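Long-range contacts in concanavalin B (PDB 6CAF), which may act as a carbohydrate-binding protein of the seed, being chitinase-like and a member of the glycosyl hydrolase 18 family: residues A232-T237 with Y276-Q281; L247-P252 with T282-I287; P188-P193 with R217-S222; G224-I229 with G271-Y276. One frame throughout, in Å; residues are numbered along the deposited sequence. Where two conformers were deposited one is given.

All four contacts lie within the glycosyl hydrolase 18 region of the chain, gathered round helix 227-239. Contact 2 pairs two neighbouring barrel strands and is the most central. Contact 1 covers their outer side, with centres about 10 Å apart, and Trp-233 of contact 1 rests on Leu-247 and Leu-249 of contact 2. Contact 4 continues contact 1 along the helix, about 11 Å between centres, and the two share Tyr-276. Contact 3, a disulfide between two loops, has its centre about 13 Å from each of the others. Trp-236 NE1 hydrogen-bonds to Cys-190 O (2.9 Å) between contacts 1 and 3. Contacts 2 and 3 do not touch; their nearest atoms are about 6 Å apart.

Contact 1 (A232-T237 with Y276-Q281); sequences AWLSWT and YLPDLQ
Leu-277 lies across one face of the Trp-233 indole, the two side chains meeting at about a right angle. Leu-277 CB stands 3.8 Å from the centroid of the five-membered ring of Trp-233, in a CH-pi contact. Leu-277 CD1 sits over the middle of the Trp-233 ring system, 3.9 Å above its plane. The indole reaches across because CG is anti to the backbone N (chi1 177°). Pro-278 comes in at the edge instead. Pro-278 O accepts a bond from Trp-233 NE1 at 2.8 Å, in both the indole and the carbonyl plane but bent at 141°. This fixes the rotation of the ring. Pro-278 CD also touches Trp-233 CD1 at 3.7 Å, and Leu-234 CD1 meets Pro-278 CB at 3.8 Å. A type II turn from Leu-277 to Leu-280 presents these groups, with Pro-278 and Asp-279 at its two middle positions. With an alanine at Trp-233, Pro-278 O would probably lose this donor and a gap would open beneath Leu-277. The contact joins helix 227-239 to the loop before helix 280-283. On its inner side, Trp-233 and Thr-237 rest on Leu-247, and Trp-233 and Leu-277 on Leu-249, of strand 247-252.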
loop_
_atom_site.group_PDB
_atom_site.type_symbol
_atom_site.label_atom_id
_atom_site.label_comp_id
_atom_site.label_asym_id
_atom_site.label_seq_id
_atom_site.Cartn_x
_atom_site.Cartn_y
_atom_site.Cartn_z
ATOM N N ALA A 232 -8.436 -7.988 16.050
ATOM C CA ALA A 232 -8.209 -6.743 15.337
ATOM C C ALA A 232 -8.833 -6.832 13.938
ATOM O O ALA A 232 -9.447 -5.873 13.464
ATOM C CB ALA A 232 -6.734 -6.397 15.307
ATOM N N TRP A 233 -8.642 -7.963 13.257
ATOM C CA TRP A 233 -9.294 -8.146 11.971
ATOM C C TRP A 233 -10.801 -7.958 12.119
ATOM O O TRP A 233 -11.424 -7.237 11.336
ATOM C CB TRP A 233 -8.967 -9.528 11.415
ATOM C CG TRP A 233 -9.636 -9.831 10.138
ATOM C CD1 TRP A 233 -10.867 -10.348 9.987
ATOM C CD2 TRP A 233 -9.162 -9.541 8.823
ATOM N NE1 TRP A 233 -11.185 -10.457 8.659
ATOM C CE2 TRP A 233 -10.151 -9.958 7.927
ATOM C CE3 TRP A 233 -7.983 -9.005 8.319
ATOM C CZ2 TRP A 233 -10.005 -9.843 6.543
ATOM C CZ3 TRP A 233 -7.836 -8.881 6.958
ATOM C CH2 TRP A 233 -8.840 -9.317 6.091
ATOM N N LEU A 234 -11.396 -8.611 13.107
ATOM C CA LEU A 234 -12.805 -8.429 13.371
ATOM C C LEU A 234 -13.167 -6.951 13.510
ATOM O O LEU A 234 -14.139 -6.476 12.915
ATOM C CB LEU A 234 -13.208 -9.212 14.625
ATOM C CG LEU A 234 -14.665 -9.111 15.040
ATOM C CD1 LEU A 234 -15.601 -9.608 13.946
ATOM C CD2 LEU A 234 -14.932 -9.843 16.347
ATOM N N SER A 235 -12.409 -6.233 14.323
ATOM C CA SER A 235 -12.674 -4.808 14.505
ATOM C C SER A 235 -12.669 -4.063 13.180
ATOM O O SER A 235 -13.525 -3.199 12.929
ATOM C CB SER A 235 -11.657 -4.228 15.460
ATOM O OG SER A 235 -11.705 -4.843 16.728
ATOM N N TRP A 236 -11.699 -4.366 12.325
ATOM C CA TRP A 236 -11.589 -3.718 11.021
ATOM C C TRP A 236 -12.762 -4.094 10.110
ATOM O O TRP A 236 -13.217 -3.247 9.324
ATOM C CB TRP A 236 -10.224 -4.015 10.369
ATOM C CG TRP A 236 -9.191 -3.137 10.967
ATOM C CD1 TRP A 236 -8.327 -3.442 11.962
ATOM C CD2 TRP A 236 -8.987 -1.753 10.669
ATOM N NE1 TRP A 236 -7.577 -2.349 12.286
ATOM C CE2 TRP A 236 -7.968 -1.291 11.512
ATOM C CE3 TRP A 236 -9.562 -0.868 9.766
ATOM C CZ2 TRP A 236 -7.510 0.014 11.483
ATOM C CZ3 TRP A 236 -9.122 0.431 9.751
ATOM C CH2 TRP A 236 -8.111 0.862 10.597
ATOM N N THR A 237 -13.263 -5.329 10.191
ATOM C CA THR A 237 -14.413 -5.657 9.366
ATOM C C THR A 237 -15.608 -4.798 9.731
ATOM O O THR A 237 -16.447 -4.518 8.893
ATOM C CB THR A 237 -14.825 -7.132 9.427
ATOM O OG1 THR A 237 -15.292 -7.492 10.726
ATOM C CG2 THR A 237 -13.696 -8.042 8.967
ATOM N N TYR A 276 -9.001 -18.459 10.080
ATOM C CA TYR A 276 -9.721 -18.049 11.248
ATOM C C TYR A 276 -10.072 -16.574 11.276
ATOM O O TYR A 276 -10.495 -16.059 12.293
ATOM C CB TYR A 276 -8.928 -18.452 12.486
ATOM C CG TYR A 276 -8.755 -19.925 12.578
ATOM C CD1 TYR A 276 -9.836 -20.728 12.729
ATOM C CD2 TYR A 276 -7.508 -20.523 12.436
ATOM C CE1 TYR A 276 -9.695 -22.101 12.816
ATOM C CE2 TYR A 276 -7.358 -21.889 12.483
ATOM C CZ TYR A 276 -8.471 -22.679 12.666
ATOM O OH TYR A 276 -8.359 -24.041 12.729
ATOM N N LEU A 277 -9.889 -15.890 10.164
ATOM C CA LEU A 277 -10.266 -14.479 10.113
ATOM C C LEU A 277 -11.770 -14.345 9.958
ATOM O O LEU A 277 -12.338 -14.910 9.028
ATOM C CB LEU A 277 -9.594 -13.811 8.921
ATOM C CG LEU A 277 -8.076 -13.742 8.976
ATOM C CD1 LEU A 277 -7.559 -13.122 7.704
ATOM C CD2 LEU A 277 -7.566 -13.034 10.218
ATOM N N PRO A 278 -12.425 -13.573 10.846
ATOM C CA PRO A 278 -13.862 -13.398 10.651
ATOM C C PRO A 278 -14.234 -12.813 9.302
ATOM O O PRO A 278 -13.586 -11.901 8.825
ATOM C CB PRO A 278 -14.251 -12.462 11.794
ATOM C CG PRO A 278 -13.306 -12.812 12.885
ATOM C CD PRO A 278 -11.999 -13.120 12.183
ATOM N N ASP A 279 -15.298 -13.340 8.707
ATOM C CA ASP A 279 -15.757 -12.899 7.394
ATOM C C ASP A 279 -14.686 -13.040 6.311
ATOM O O ASP A 279 -14.697 -12.336 5.301
ATOM C CB ASP A 279 -16.354 -11.484 7.429
ATOM C CG ASP A 279 -17.660 -11.409 8.184
ATOM O OD1 ASP A 279 -18.405 -12.403 8.203
ATOM O OD2 ASP A 279 -17.939 -10.341 8.731
ATOM N N LEU A 280 -13.826 -14.039 6.486
ATOM C CA LEU A 280 -12.844 -14.408 5.491
ATOM C C LEU A 280 -13.433 -14.439 4.089
ATOM O O LEU A 280 -12.869 -13.886 3.157
ATOM C CB LEU A 280 -12.299 -15.805 5.862
ATOM C CG LEU A 280 -11.399 -16.525 4.886
ATOM C CD1 LEU A 280 -10.122 -15.735 4.773
ATOM C CD2 LEU A 280 -11.083 -17.937 5.341
ATOM N N GLN A 281 -14.577 -15.100 3.941
ATOM C CA GLN A 281 -15.088 -15.353 2.621
ATOM C C GLN A 281 -15.638 -14.130 1.893
ATOM O O GLN A 281 -15.778 -14.172 0.680
ATOM C CB GLN A 281 -16.152 -16.466 2.662
ATOM C CG GLN A 281 -15.628 -17.806 3.189
ATOM C CD GLN A 281 -14.432 -18.350 2.408
ATOM O OE1 GLN A 281 -14.287 -18.118 1.202
ATOM N NE2 GLN A 281 -13.582 -19.104 3.096
#

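Contact 2 (L247-P252 with T282-I287); sequences LFLELP and TRYAGI
Leu-247 O takes the amide of Ala-285 in the shortest polar bond here, 2.8 Å from Ala-285 N and nearly straight at 169°. On the same residue Leu-247 N donates to Arg-283 O at 3.1 Å. Further along, Leu-249 N donates to Gly-286 O at 3.0 Å. The strands are parallel, but Leu-247 pairs with Tyr-284 and Leu-249 with Ile-287. Strand 284-287 thus has one extra residue, consistent with a beta bulge near Ala-285, whose backbone angles are helix-like.

Ala-285 CB sits over one face of the Phe-248 ring, 3.6 Å from its centroid and offset toward the rim. Phe-248 CG lies anti to the carbonyl carbon (chi1 -65°), which brings the ring to Ala-285 CB. Phe-248 also stacks on Phe-210 and meets Tyr-208 edge-to-face. A serine at Phe-248 would probably leave Ala-285 CB and Phe-210 without their aromatic partner and open a gap beside Ala-285. Gly-286 has backbone angles that call for glycine, and a CB there would also press on the Phe-248 ring.

On the other side of the sheet, Leu-249 CD1 approaches the edge of the Tyr-284 ring, 3.6 Å from CE1. Leu-247 CD1 lies over one face of the Arg-283 guanidinium, 3.9 Å above its plane. That group hydrogen-bonds outside to Asp-244 O, Asn-246 OD1, Val-240 O and Thr-237 O, which hold it in place. Leu-247, Leu-249 and Tyr-284 face Trp-233 of helix 227-239. Adjacent parallel strands with a helix packed on their outer face are the pattern of the TIM barrel, the fold of glycosyl hydrolase family 18.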
loop_
_atom_site.group_PDB
_atom_site.type_symbol
_atom_site.label_atom_id
_atom_site.label_comp_id
_atom_site.label_asym_id
_atom_site.label_seq_id
_atom_site.Cartn_x
_atom_site.Cartn_y
_atom_site.Cartn_z
ATOM N N LEU A 247 -10.274 -5.870 2.344
ATOM C CA LEU A 247 -9.353 -5.861 3.471
ATOM C C LEU A 247 -8.168 -6.769 3.209
ATOM O O LEU A 247 -8.319 -7.929 2.819
ATOM C CB LEU A 247 -10.023 -6.288 4.752
ATOM C CG LEU A 247 -11.163 -5.470 5.261
ATOM C CD1 LEU A 247 -11.640 -6.041 6.590
ATOM C CD2 LEU A 247 -10.744 -4.042 5.401
ATOM N N PHE A 248 -6.989 -6.209 3.440
ATOM C CA PHE A 248 -5.760 -6.941 3.310
ATOM C C PHE A 248 -5.001 -6.897 4.622
ATOM O O PHE A 248 -5.100 -5.900 5.354
ATOM C CB PHE A 248 -4.837 -6.304 2.280
ATOM C CG PHE A 248 -5.321 -6.315 0.869
ATOM C CD1 PHE A 248 -6.316 -5.450 0.454
ATOM C CD2 PHE A 248 -4.708 -7.139 -0.083
ATOM C CE1 PHE A 248 -6.702 -5.404 -0.868
ATOM C CE2 PHE A 248 -5.117 -7.114 -1.407
ATOM C CZ PHE A 248 -6.100 -6.215 -1.794
ATOM N N LEU A 249 -4.213 -7.940 4.888
ATOM C CA LEU A 249 -3.243 -7.885 5.981
ATOM C C LEU A 249 -1.914 -7.407 5.439
ATOM O O LEU A 249 -1.315 -8.072 4.576
ATOM C CB LEU A 249 -3.001 -9.248 6.621
ATOM C CG LEU A 249 -4.208 -9.921 7.241
ATOM C CD1 LEU A 249 -4.909 -10.800 6.208
ATOM C CD2 LEU A 249 -3.762 -10.801 8.399
ATOM N N GLU A 250 -1.414 -6.278 5.944
ATOM C CA GLU A 250 -0.052 -5.855 5.641
ATOM C C GLU A 250 0.859 -6.403 6.726
ATOM O O GLU A 250 0.611 -6.198 7.919
ATOM C CB GLU A 250 0.095 -4.345 5.522
ATOM C CG GLU A 250 1.508 -3.961 5.188
ATOM C CD GLU A 250 1.689 -2.491 4.955
ATOM O OE1 GLU A 250 0.864 -1.937 4.203
ATOM O OE2 GLU A 250 2.703 -1.919 5.416
ATOM N N LEU A 251 1.887 -7.108 6.277
ATOM C CA LEU A 251 2.751 -7.877 7.154
ATOM C C LEU A 251 4.201 -7.643 6.763
ATOM O O LEU A 251 4.517 -7.340 5.602
ATOM C CB LEU A 251 2.442 -9.363 6.962
ATOM C CG LEU A 251 1.034 -9.805 7.388
ATOM C CD1 LEU A 251 0.767 -11.233 6.937
ATOM C CD2 LEU A 251 0.870 -9.607 8.870
ATOM N N PRO A 252 5.105 -7.832 7.724
ATOM C CA PRO A 252 6.520 -7.757 7.390
ATOM C C PRO A 252 6.975 -9.045 6.730
ATOM O O PRO A 252 6.560 -10.127 7.134
ATOM C CB PRO A 252 7.191 -7.586 8.753
ATOM C CG PRO A 252 6.258 -8.197 9.718
ATOM C CD PRO A 252 4.882 -8.113 9.151
ATOM N N THR A 282 -15.965 -13.071 2.627
ATOM C CA THR A 282 -16.494 -11.883 2.010
ATOM C C THR A 282 -15.594 -10.660 2.096
ATOM O O THR A 282 -15.753 -9.768 1.301
ATOM C CB THR A 282 -17.863 -11.499 2.575
ATOM O OG1 THR A 282 -17.764 -11.355 3.991
ATOM C CG2 THR A 282 -18.890 -12.590 2.256
ATOM N N ARG A 283 -14.644 -10.619 3.033
ATOM C CA ARG A 283 -13.878 -9.403 3.256
ATOM C C ARG A 283 -12.405 -9.523 2.909
ATOM O O ARG A 283 -11.762 -8.519 2.669
ATOM C CB ARG A 283 -14.017 -8.918 4.699
ATOM C CG ARG A 283 -15.449 -8.651 5.103
ATOM C CD ARG A 283 -16.153 -7.600 4.265
ATOM N NE ARG A 283 -15.437 -6.345 4.214
ATOM C CZ ARG A 283 -15.502 -5.420 5.171
ATOM N NH1 ARG A 283 -16.247 -5.610 6.256
ATOM N NH2 ARG A 283 -14.800 -4.302 5.057
ATOM N N TYR A 284 -11.841 -10.743 2.961
ATOM C CA TYR A 284 -10.407 -10.909 2.796
ATOM C C TYR A 284 -10.012 -10.859 1.320
ATOM O O TYR A 284 -10.475 -11.679 0.504
ATOM C CB TYR A 284 -9.967 -12.233 3.397
ATOM C CG TYR A 284 -8.579 -12.668 3.051
ATOM C CD1 TYR A 284 -7.471 -12.112 3.657
ATOM C CD2 TYR A 284 -8.366 -13.635 2.100
ATOM C CE1 TYR A 284 -6.186 -12.504 3.309
ATOM C CE2 TYR A 284 -7.098 -14.031 1.743
ATOM C CZ TYR A 284 -6.015 -13.481 2.356
ATOM O OH TYR A 284 -4.739 -13.863 2.023
ATOM N N ALA A 285 -9.117 -9.924 0.990
ATOM C CA ALA A 285 -8.614 -9.767 -0.349
ATOM C C ALA A 285 -7.198 -10.296 -0.549
ATOM O O ALA A 285 -6.796 -10.625 -1.674
ATOM C CB ALA A 285 -8.659 -8.300 -0.745
ATOM N N GLY A 286 -6.408 -10.344 0.520
ATOM C CA GLY A 286 -5.024 -10.770 0.358
ATOM C C GLY A 286 -4.122 -10.132 1.382
ATOM O O GLY A 286 -4.546 -9.756 2.490
ATOM N N ILE A 287 -2.854 -10.039 1.002
ATOM C CA ILE A 287 -1.844 -9.552 1.894
ATOM C C ILE A 287 -0.963 -8.538 1.176
ATOM O O ILE A 287 -0.868 -8.546 -0.060
ATOM C CB ILE A 287 -0.972 -10.681 2.464
ATOM C CG1 ILE A 287 -0.171 -11.375 1.405
ATOM C CG2 ILE A 287 -1.818 -11.678 3.260
ATOM C CD1 ILE A 287 0.814 -12.408 1.944
#

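Contact 3 (P188-P193 with R217-S222); sequences PGCLSP and RSCQYS
This contact is a disulfide between two loops, Cys-190 with Cys-219. The loop holding Cys-190 follows strand 183-186, and the loop holding Cys-219 follows strand 208-212. These are neighbouring parallel strands of the barrel, and both loops leave from their C-terminal ends. Neither segment has regular helix or strand.

The two SG atoms, Cys-190 SG and Cys-219 SG, are 2.0 Å apart. The torsion about the bond is 74°, a right-handed disulfide. In each cysteine SG lies between its own backbone N and carbonyl carbon, with chi1 of 55° in Cys-190 and 39° in Cys-219. These settings aim the two sulfurs at each other. Cys-190 CA and Cys-219 CA come within 5.9 Å. Cys-190 CB and Cys-219 CB are 3.7 Å apart.

Little else meets across the loops. Leu-191 N lies 3.4 Å from Cys-219 SG, and Leu-191 CB lies 4.3 Å from the same sulfur. Gln-220 OE1 accepts from Asp-216 N within its own loop, and its NE2 hydrogen-bonds to Gly-260 O of another loop. The disulfide itself is buried: Cys-190 packs on Val-211 and Phe-213, and Cys-219 packs on Ala-232.

The link is covalent, so the two loops are joined independently of the weaker contacts round them, as long as the bond stays oxidised. Both cysteines are oxidised, as are three further pairs in the chain, consistent with the signal peptide of a protein made for the secretory pathway.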
loop_
_atom_site.group_PDB
_atom_site.type_symbol
_atom_site.label_atom_id
_atom_site.label_comp_id
_atom_site.label_asym_id
_atom_site.label_seq_id
_atom_site.Cartn_x
_atom_site.Cartn_y
_atom_site.Cartn_z
ATOM N N PRO A 188 -3.609 1.882 7.279
ATOM C CA PRO A 188 -3.666 2.249 8.701
ATOM C C PRO A 188 -2.898 1.271 9.578
ATOM O O PRO A 188 -2.627 0.139 9.178
ATOM C CB PRO A 188 -5.162 2.193 9.000
ATOM C CG PRO A 188 -5.640 1.089 8.111
ATOM C CD PRO A 188 -4.863 1.265 6.824
ATOM N N GLY A 189 -2.639 1.701 10.802
ATOM C CA GLY A 189 -2.163 0.777 11.823
ATOM C C GLY A 189 -3.250 -0.193 12.248
ATOM O O GLY A 189 -4.394 -0.035 11.902
ATOM N N CYS A 190 -2.884 -1.210 13.003
ATOM C CA CYS A 190 -3.843 -2.250 13.304
ATOM C C CYS A 190 -4.795 -1.986 14.432
ATOM O O CYS A 190 -5.775 -2.721 14.544
ATOM C CB CYS A 190 -3.202 -3.622 13.456
ATOM S SG CYS A 190 -1.887 -3.795 14.638
ATOM N N LEU A 191 -4.605 -0.946 15.221
ATOM C CA LEU A 191 -5.618 -0.643 16.238
ATOM C C LEU A 191 -6.587 0.388 15.708
ATOM O O LEU A 191 -6.202 1.507 15.406
ATOM C CB LEU A 191 -5.005 -0.105 17.512
ATOM C CG LEU A 191 -6.029 0.072 18.665
ATOM C CD1 LEU A 191 -6.892 -1.174 18.910
ATOM C CD2 LEU A 191 -5.275 0.434 19.906
ATOM N N SER A 192 -7.756 0.062 15.606
ATOM C CA SER A 192 -8.853 0.892 15.168
ATOM C C SER A 192 -9.472 1.595 16.364
ATOM O O SER A 192 -9.643 0.975 17.400
ATOM C CB SER A 192 -9.924 0.035 14.492
ATOM O OG SER A 192 -11.028 0.803 14.094
ATOM N N PRO A 193 -9.768 2.882 16.266
ATOM C CA PRO A 193 -9.621 3.728 15.069
ATOM C C PRO A 193 -8.194 4.214 14.869
ATOM O O PRO A 193 -7.482 4.506 15.823
ATOM C CB PRO A 193 -10.522 4.920 15.415
ATOM C CG PRO A 193 -10.452 5.009 16.925
ATOM C CD PRO A 193 -10.467 3.580 17.359
ATOM N N ARG A 217 1.968 -4.540 19.695
ATOM C CA ARG A 217 1.671 -5.738 20.427
ATOM C C ARG A 217 0.183 -5.954 20.685
ATOM O O ARG A 217 -0.234 -7.070 20.977
ATOM C CB ARG A 217 2.442 -5.773 21.737
ATOM C CG ARG A 217 3.952 -5.836 21.561
ATOM C CD ARG A 217 4.720 -5.765 22.879
ATOM N NE ARG A 217 6.166 -5.888 22.680
ATOM C CZ ARG A 217 6.979 -4.878 22.371
ATOM N NH1 ARG A 217 6.491 -3.654 22.217
ATOM N NH2 ARG A 217 8.285 -5.088 22.217
ATOM N N SER A 218 -0.616 -4.895 20.626
ATOM C CA SER A 218 -2.030 -5.041 20.935
ATOM C C SER A 218 -2.805 -5.780 19.846
ATOM O O SER A 218 -3.891 -6.297 20.121
ATOM C CB SER A 218 -2.674 -3.676 21.214
ATOM O OG SER A 218 -2.784 -2.898 20.038
ATOM N N CYS A 219 -2.268 -5.816 18.620
ATOM C CA CYS A 219 -3.064 -6.307 17.510
ATOM C C CYS A 219 -2.321 -7.198 16.538
ATOM O O CYS A 219 -2.883 -7.578 15.515
ATOM C CB CYS A 219 -3.720 -5.150 16.733
ATOM S SG CYS A 219 -2.811 -3.609 16.444
ATOM N N GLN A 220 -1.083 -7.552 16.837
ATOM C CA GLN A 220 -0.307 -8.351 15.916
ATOM C C GLN A 220 -0.234 -9.811 16.352
ATOM O O GLN A 220 -0.547 -10.178 17.491
ATOM C CB GLN A 220 1.094 -7.769 15.749
ATOM C CG GLN A 220 1.996 -8.022 16.959
ATOM C CD GLN A 220 3.191 -7.089 16.981
ATOM O OE1 GLN A 220 3.350 -6.226 16.113
ATOM N NE2 GLN A 220 4.009 -7.226 18.009
ATOM N N TYR A 221 0.159 -10.657 15.410
ATOM C CA TYR A 221 0.437 -12.046 15.713
ATOM C C TYR A 221 1.636 -12.199 16.626
ATOM O O TYR A 221 2.610 -11.443 16.505
ATOM C CB TYR A 221 0.785 -12.741 14.408
ATOM C CG TYR A 221 1.216 -14.194 14.523
ATOM C CD1 TYR A 221 0.286 -15.229 14.640
ATOM C CD2 TYR A 221 2.548 -14.534 14.516
ATOM C CE1 TYR A 221 0.679 -16.553 14.738
ATOM C CE2 TYR A 221 2.953 -15.859 14.606
ATOM C CZ TYR A 221 2.015 -16.865 14.739
ATOM O OH TYR A 221 2.418 -18.169 14.860
ATOM N N SER A 222 1.612 -13.234 17.460
ATOM C CA SER A 222 2.849 -13.746 18.067
ATOM C C SER A 222 2.742 -15.243 18.133
ATOM O O SER A 222 1.657 -15.796 18.025
ATOM C CB SER A 222 3.123 -13.129 19.444
ATOM O OG SER A 222 2.124 -13.470 20.379
#

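Contact 4 (G224-I229 with G271-Y276); sequences GNIQRI and GQVLPY
Ile-226 turns CG1 between its backbone N and carbonyl carbon (chi1 68°), which leaves CG2 anti to the carbonyl carbon. The second torsion is extended (chi2 155°) and carries CD1 out toward segment 271-276. Ile-226 CD1 stops 3.4 Å from Gln-272 O and 4.0 Å from Tyr-276 CB. The side chains of Ile-226 and Tyr-276 meet at a slant. On the other branch, Ile-226 CG2 meets Val-273 CG2 at 4.0 Å, where the two side chains run alongside, pointing opposite ways. Ile-226 CG2 also lies 3.6 Å from Gln-272 O, so both methyls of Ile-226 come up to this one carbonyl oxygen. The contact across the segments is apolar packing and carries no hydrogen bonds.

Two outer helices of the barrel come together here. Helix 227-239 follows strand 208-212, and helix 266-273 follows the next strand, 247-252. Ile-226 sits just before the first helix, while Val-273 lies at the C-terminal part of the second.

Asn-225 prepares this helix start. Its OD1 accepts from Gln-227 N at 3.0 Å and 160°, an Asx turn and a capping bond, with the donor above the carbonyl plane. The chain at Tyr-276 is held in turn by its own N, which donates to Val-273 O at 2.9 Å. In the conformer given, Gln-272 OE1 hydrogen-bonds with Tyr-221 OH, and Ile-226 packs against the same Tyr-221. Deeper in, Ile-229 touches Phe-213, Ile-264 and Leu-249 of strand 247-252.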
loop_
_atom_site.group_PDB
_atom_site.type_symbol
_atom_site.label_atom_id
_atom_site.label_comp_id
_atom_site.label_asym_id
_atom_site.label_seq_id
_atom_site.Cartn_x
_atom_site.Cartn_y
_atom_site.Cartn_z
ATOM N N GLY A 224 2.022 -18.819 18.585
ATOM C CA GLY A 224 1.003 -19.503 19.385
ATOM C C GLY A 224 -0.167 -18.651 19.855
ATOM O O GLY A 224 -0.994 -19.115 20.658
ATOM N N ASN A 225 -0.240 -17.411 19.370
ATOM C CA ASN A 225 -1.311 -16.547 19.803
ATOM C C ASN A 225 -1.874 -15.736 18.664
ATOM O O ASN A 225 -1.297 -14.743 18.247
ATOM C CB ASN A 225 -0.867 -15.648 20.955
ATOM C CG ASN A 225 -2.040 -14.938 21.622
ATOM O OD1 ASN A 225 -3.215 -15.142 21.251
ATOM N ND2 ASN A 225 -1.740 -14.115 22.619
ATOM N N ILE A 226 -3.035 -16.157 18.203
ATOM C CA ILE A 226 -3.708 -15.474 17.138
ATOM C C ILE A 226 -4.859 -14.638 17.626
ATOM O O ILE A 226 -5.543 -14.012 16.825
ATOM C CB ILE A 226 -4.217 -16.409 16.032
ATOM C CG1 ILE A 226 -5.343 -17.320 16.501
ATOM C CG2 ILE A 226 -3.089 -17.229 15.456
ATOM C CD1 ILE A 226 -6.215 -17.777 15.353
ATOM N N GLN A 227 -5.094 -14.581 18.941
ATOM C CA GLN A 227 -6.322 -13.919 19.382
ATOM C C GLN A 227 -6.321 -12.426 19.111
ATOM O O GLN A 227 -7.361 -11.862 18.735
ATOM C CB GLN A 227 -6.587 -14.202 20.843
ATOM C CG GLN A 227 -7.103 -15.631 21.034
ATOM C CD GLN A 227 -8.467 -15.816 20.355
ATOM O OE1 GLN A 227 -9.333 -14.921 20.456
ATOM N NE2 GLN A 227 -8.626 -16.888 19.567
ATOM N N ARG A 228 -5.177 -11.768 19.320
ATOM C CA ARG A 228 -5.146 -10.321 19.132
ATOM C C ARG A 228 -5.298 -9.934 17.667
ATOM O O ARG A 228 -6.006 -8.985 17.345
ATOM C CB ARG A 228 -3.896 -9.718 19.753
ATOM C CG ARG A 228 -3.941 -9.699 21.274
ATOM C CD ARG A 228 -2.550 -9.652 21.882
ATOM N NE ARG A 228 -2.575 -9.436 23.330
ATOM C CZ ARG A 228 -2.835 -10.381 24.233
ATOM N NH1 ARG A 228 -2.797 -10.064 25.516
ATOM N NH2 ARG A 228 -3.133 -11.630 23.877
ATOM N N ILE A 229 -4.648 -10.687 16.770
ATOM C CA ILE A 229 -4.756 -10.348 15.355
ATOM C C ILE A 229 -6.156 -10.708 14.837
ATOM O O ILE A 229 -6.744 -9.948 14.065
ATOM C CB ILE A 229 -3.633 -10.976 14.504
ATOM C CG1 ILE A 229 -3.671 -10.410 13.106
ATOM C CG2 ILE A 229 -3.651 -12.504 14.513
ATOM C CD1 ILE A 229 -2.483 -10.784 12.260
ATOM N N GLY A 271 -1.906 -21.650 7.802
ATOM C CA GLY A 271 -2.559 -22.669 8.606
ATOM C C GLY A 271 -3.228 -22.189 9.882
ATOM O O GLY A 271 -4.250 -22.740 10.304
ATOM N N GLN A 272 -2.634 -21.195 10.521
ATOM C CA GLN A 272 -3.040 -20.737 11.855
ATOM C C GLN A 272 -3.834 -19.450 11.844
ATOM O O GLN A 272 -4.533 -19.184 12.804
ATOM C CB GLN A 272 -1.825 -20.472 12.772
ATOM C CG GLN A 272 -0.930 -21.655 13.085
ATOM C CD GLN A 272 0.264 -21.274 13.960
ATOM O OE1 GLN A 272 0.228 -20.303 14.744
ATOM N NE2 GLN A 272 1.339 -22.030 13.818
ATOM N N VAL A 273 -3.640 -18.603 10.822
ATOM C CA VAL A 273 -4.220 -17.269 10.840
ATOM C C VAL A 273 -5.347 -17.110 9.833
ATOM O O VAL A 273 -6.507 -16.913 10.223
ATOM C CB VAL A 273 -3.136 -16.190 10.631
ATOM C CG1 VAL A 273 -3.759 -14.797 10.584
ATOM C CG2 VAL A 273 -2.091 -16.288 11.732
ATOM N N LEU A 274 -5.046 -17.237 8.545
ATOM C CA LEU A 274 -6.046 -16.964 7.545
ATOM C C LEU A 274 -7.366 -17.730 7.705
ATOM O O LEU A 274 -8.438 -17.137 7.508
ATOM C CB LEU A 274 -5.478 -17.149 6.137
ATOM C CG LEU A 274 -4.343 -16.216 5.711
ATOM C CD1 LEU A 274 -3.906 -16.539 4.297
ATOM C CD2 LEU A 274 -4.717 -14.746 5.830
ATOM N N PRO A 275 -7.306 -19.036 8.031
ATOM C CA PRO A 275 -8.580 -19.753 8.105
ATOM C C PRO A 275 -9.542 -19.222 9.147
ATOM O O PRO A 275 -10.745 -19.506 9.093
ATOM C CB PRO A 275 -8.165 -21.194 8.446
ATOM C CG PRO A 275 -6.752 -21.283 7.938
ATOM C CD PRO A 275 -6.175 -19.937 8.237
ATOM N N TYR A 276 -9.001 -18.459 10.080
ATOM C CA TYR A 276 -9.721 -18.049 11.248
ATOM C C TYR A 276 -10.072 -16.574 11.276
ATOM O O TYR A 276 -10.495 -16.059 12.293
ATOM C CB TYR A 276 -8.928 -18.452 12.486
ATOM C CG TYR A 276 -8.755 -19.925 12.578
ATOM C CD1 TYR A 276 -9.836 -20.728 12.729
ATOM C CD2 TYR A 276 -7.508 -20.523 12.436
ATOM C CE1 TYR A 276 -9.695 -22.101 12.816
ATOM C CE2 TYR A 276 -7.358 -21.889 12.483
ATOM C CZ TYR A 276 -8.471 -22.679 12.666
ATOM O OH TYR A 276 -8.359 -24.041 12.729
#